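PDB 2EJB: flavin prenyltransferase UbiX, which probably makes the prenylated FMN cofactor of UbiD decarboxylases by joining a dimethylallyl group from dimethylallyl phosphate to the flavin N5 and C6 atoms. Local coordinates for residues Arg83-Val88 / Glu117-Val122. Residues are numbered along the deposited sequence; the frame is centred on the assembly and turned at random.
Sequences RGVYVV and ERVPLV
With chi1 at -74°, Tyr86 sets its CG anti to the carbonyl carbon, and the ring then runs alongside Val122, the two side chains pointing the same way from adjacent strands. Ring atom CD2 of Tyr86 lies 3.6 Å from CB of Val122, in an oblique approach. At the far end of the ring, Tyr86 OH is hydrogen-bonded to Leu173 O. Replacing Tyr86 by alanine removes ring and hydroxyl alike, which would probably open a gap beside Val122 and leave Leu173 O without this partner. On the face that carries Val85 and Leu121, Leu121 holds CG anti to its own N (chi1 176°); its CD1 reaches CG1 of Val85 at 3.8 Å and also touches CG2 of Val87. Val119 meets CG2 of Val85 through CG1 at roughly a right angle. The backbones pair in parallel register, Val85 with Leu121 and Tyr86 with Val122. Three hydrogen bonds are the evidence, the first from Val85 N to Pro120 O at 2.7 Å. Val122 N then bonds to Val85 O at 2.8 Å. Val87 N completes the set on Val122 O at 2.9 Å. Where the pairing begins, the Pro120 ring packs against the backbone of the other strand, and Pro120 CG lies 3.5 Å from Arg83 O. The contact joins two neighbouring inner strands, 82-90 and 121-125, of the parallel sheet in this Rossmann-like flavoprotein fold, the connection between them being largely helical. Strand 3-8 borders 82-90 on its other edge, bonding to Gly84 and Tyr86, while helix 162-176 covers the Tyr86 and Val122 face and helix 14-26 supplies Leu20 against the Tyr86 side chain.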
loop_
_atom_site.group_PDB
_atom_site.type_symbol
_atom_site.label_atom_id
_atom_site.label_comp_id
_atom_site.label_asym_id
_atom_site.label_seq_id
_atom_site.Cartn_x
_atom_site.Cartn_y
_atom_site.Cartn_z
ATOM N N ARG A 83 4.108 -23.069 -10.410
ATOM C CA ARG A 83 2.770 -22.650 -10.031
ATOM C C ARG A 83 2.667 -21.127 -10.054
ATOM O O ARG A 83 1.580 -20.572 -10.187
ATOM C CB ARG A 83 2.431 -23.172 -8.638
ATOM C CG ARG A 83 1.026 -22.818 -8.183
ATOM C CD ARG A 83 0.691 -23.468 -6.864
ATOM N NE ARG A 83 -0.673 -23.167 -6.452
ATOM C CZ ARG A 83 -1.308 -23.789 -5.467
ATOM N NH1 ARG A 83 -0.706 -24.758 -4.788
ATOM N NH2 ARG A 83 -2.542 -23.432 -5.148
ATOM N N GLY A 84 3.804 -20.454 -9.921
ATOM C CA GLY A 84 3.796 -19.002 -9.936
ATOM C C GLY A 84 5.132 -18.383 -9.576
ATOM O O GLY A 84 6.056 -19.062 -9.116
ATOM N N VAL A 85 5.239 -17.081 -9.796
ATOM C CA VAL A 85 6.461 -16.364 -9.483
ATOM C C VAL A 85 6.171 -15.196 -8.566
ATOM O O VAL A 85 5.335 -14.344 -8.880
ATOM C CB VAL A 85 7.138 -15.813 -10.747
ATOM C CG1 VAL A 85 8.313 -14.917 -10.358
ATOM C CG2 VAL A 85 7.619 -16.960 -11.615
ATOM N N TYR A 86 6.864 -15.165 -7.434
ATOM C CA TYR A 86 6.721 -14.086 -6.463
ATOM C C TYR A 86 7.935 -13.177 -6.511
ATOM O O TYR A 86 9.067 -13.643 -6.662
ATOM C CB TYR A 86 6.612 -14.625 -5.031
ATOM C CG TYR A 86 5.293 -15.272 -4.679
ATOM C CD1 TYR A 86 5.216 -16.641 -4.417
ATOM C CD2 TYR A 86 4.127 -14.516 -4.578
ATOM C CE1 TYR A 86 4.009 -17.239 -4.063
ATOM C CE2 TYR A 86 2.918 -15.104 -4.226
ATOM C CZ TYR A 86 2.867 -16.466 -3.968
ATOM O OH TYR A 86 1.678 -17.056 -3.612
ATOM N N VAL A 87 7.685 -11.880 -6.388
ATOM C CA VAL A 87 8.736 -10.872 -6.341
ATOM C C VAL A 87 8.323 -10.102 -5.092
ATOM O O VAL A 87 7.585 -9.112 -5.154
ATOM C CB VAL A 87 8.721 -9.948 -7.581
ATOM C CG1 VAL A 87 9.788 -8.875 -7.441
ATOM C CG2 VAL A 87 8.979 -10.768 -8.843
ATOM N N VAL A 88 8.793 -10.605 -3.953
ATOM C CA VAL A 88 8.462 -10.064 -2.643
ATOM C C VAL A 88 9.685 -9.816 -1.758
ATOM O O VAL A 88 10.364 -10.756 -1.342
ATOM C CB VAL A 88 7.524 -11.044 -1.893
ATOM C CG1 VAL A 88 7.159 -10.483 -0.527
ATOM C CG2 VAL A 88 6.275 -11.324 -2.730
ATOM N N GLU A 117 5.232 -16.329 -20.916
ATOM C CA GLU A 117 4.798 -17.723 -20.818
ATOM C C GLU A 117 3.479 -17.808 -20.057
ATOM O O GLU A 117 2.935 -18.899 -19.846
ATOM C CB GLU A 117 5.850 -18.559 -20.088
ATOM C CG GLU A 117 7.233 -18.565 -20.721
ATOM C CD GLU A 117 7.286 -19.269 -22.070
ATOM O OE1 GLU A 117 6.404 -20.106 -22.357
ATOM O OE2 GLU A 117 8.228 -18.993 -22.841
ATOM N N ARG A 118 2.974 -16.645 -19.649
ATOM C CA ARG A 118 1.731 -16.547 -18.894
ATOM C C ARG A 118 1.787 -17.330 -17.588
ATOM O O ARG A 118 0.815 -17.970 -17.195
ATOM C CB ARG A 118 0.533 -17.027 -19.723
ATOM C CG ARG A 118 0.388 -16.339 -21.075
ATOM C CD ARG A 118 0.310 -14.831 -20.962
ATOM N NE ARG A 118 0.357 -14.208 -22.282
ATOM C CZ ARG A 118 -0.603 -14.316 -23.196
ATOM N NH1 ARG A 118 -1.698 -15.019 -22.932
ATOM N NH2 ARG A 118 -0.462 -13.739 -24.380
ATOM N N VAL A 119 2.938 -17.292 -16.926
ATOM C CA VAL A 119 3.090 -17.948 -15.632
ATOM C C VAL A 119 2.672 -16.902 -14.598
ATOM O O VAL A 119 3.110 -15.746 -14.663
ATOM C CB VAL A 119 4.558 -18.356 -15.372
ATOM C CG1 VAL A 119 4.738 -18.761 -13.911
ATOM C CG2 VAL A 119 4.952 -19.506 -16.298
ATOM N N PRO A 120 1.815 -17.283 -13.639
ATOM C CA PRO A 120 1.384 -16.317 -12.626
ATOM C C PRO A 120 2.554 -15.511 -12.059
ATOM O O PRO A 120 3.576 -16.074 -11.657
ATOM C CB PRO A 120 0.711 -17.201 -11.580
ATOM C CG PRO A 120 0.094 -18.298 -12.432
ATOM C CD PRO A 120 1.218 -18.611 -13.398
ATOM N N LEU A 121 2.397 -14.191 -12.048
ATOM C CA LEU A 121 3.421 -13.281 -11.535
ATOM C C LEU A 121 2.795 -12.411 -10.445
ATOM O O LEU A 121 1.815 -11.702 -10.692
ATOM C CB LEU A 121 3.957 -12.394 -12.661
ATOM C CG LEU A 121 4.981 -11.331 -12.237
ATOM C CD1 LEU A 121 6.259 -12.001 -11.710
ATOM C CD2 LEU A 121 5.298 -10.435 -13.416
ATOM N N VAL A 122 3.363 -12.462 -9.244
ATOM C CA VAL A 122 2.831 -11.691 -8.123
ATOM C C VAL A 122 3.882 -10.754 -7.522
ATOM O O VAL A 122 4.967 -11.187 -7.138
ATOM C CB VAL A 122 2.301 -12.635 -7.024
ATOM C CG1 VAL A 122 1.518 -11.851 -5.989
ATOM C CG2 VAL A 122 1.423 -13.718 -7.650
#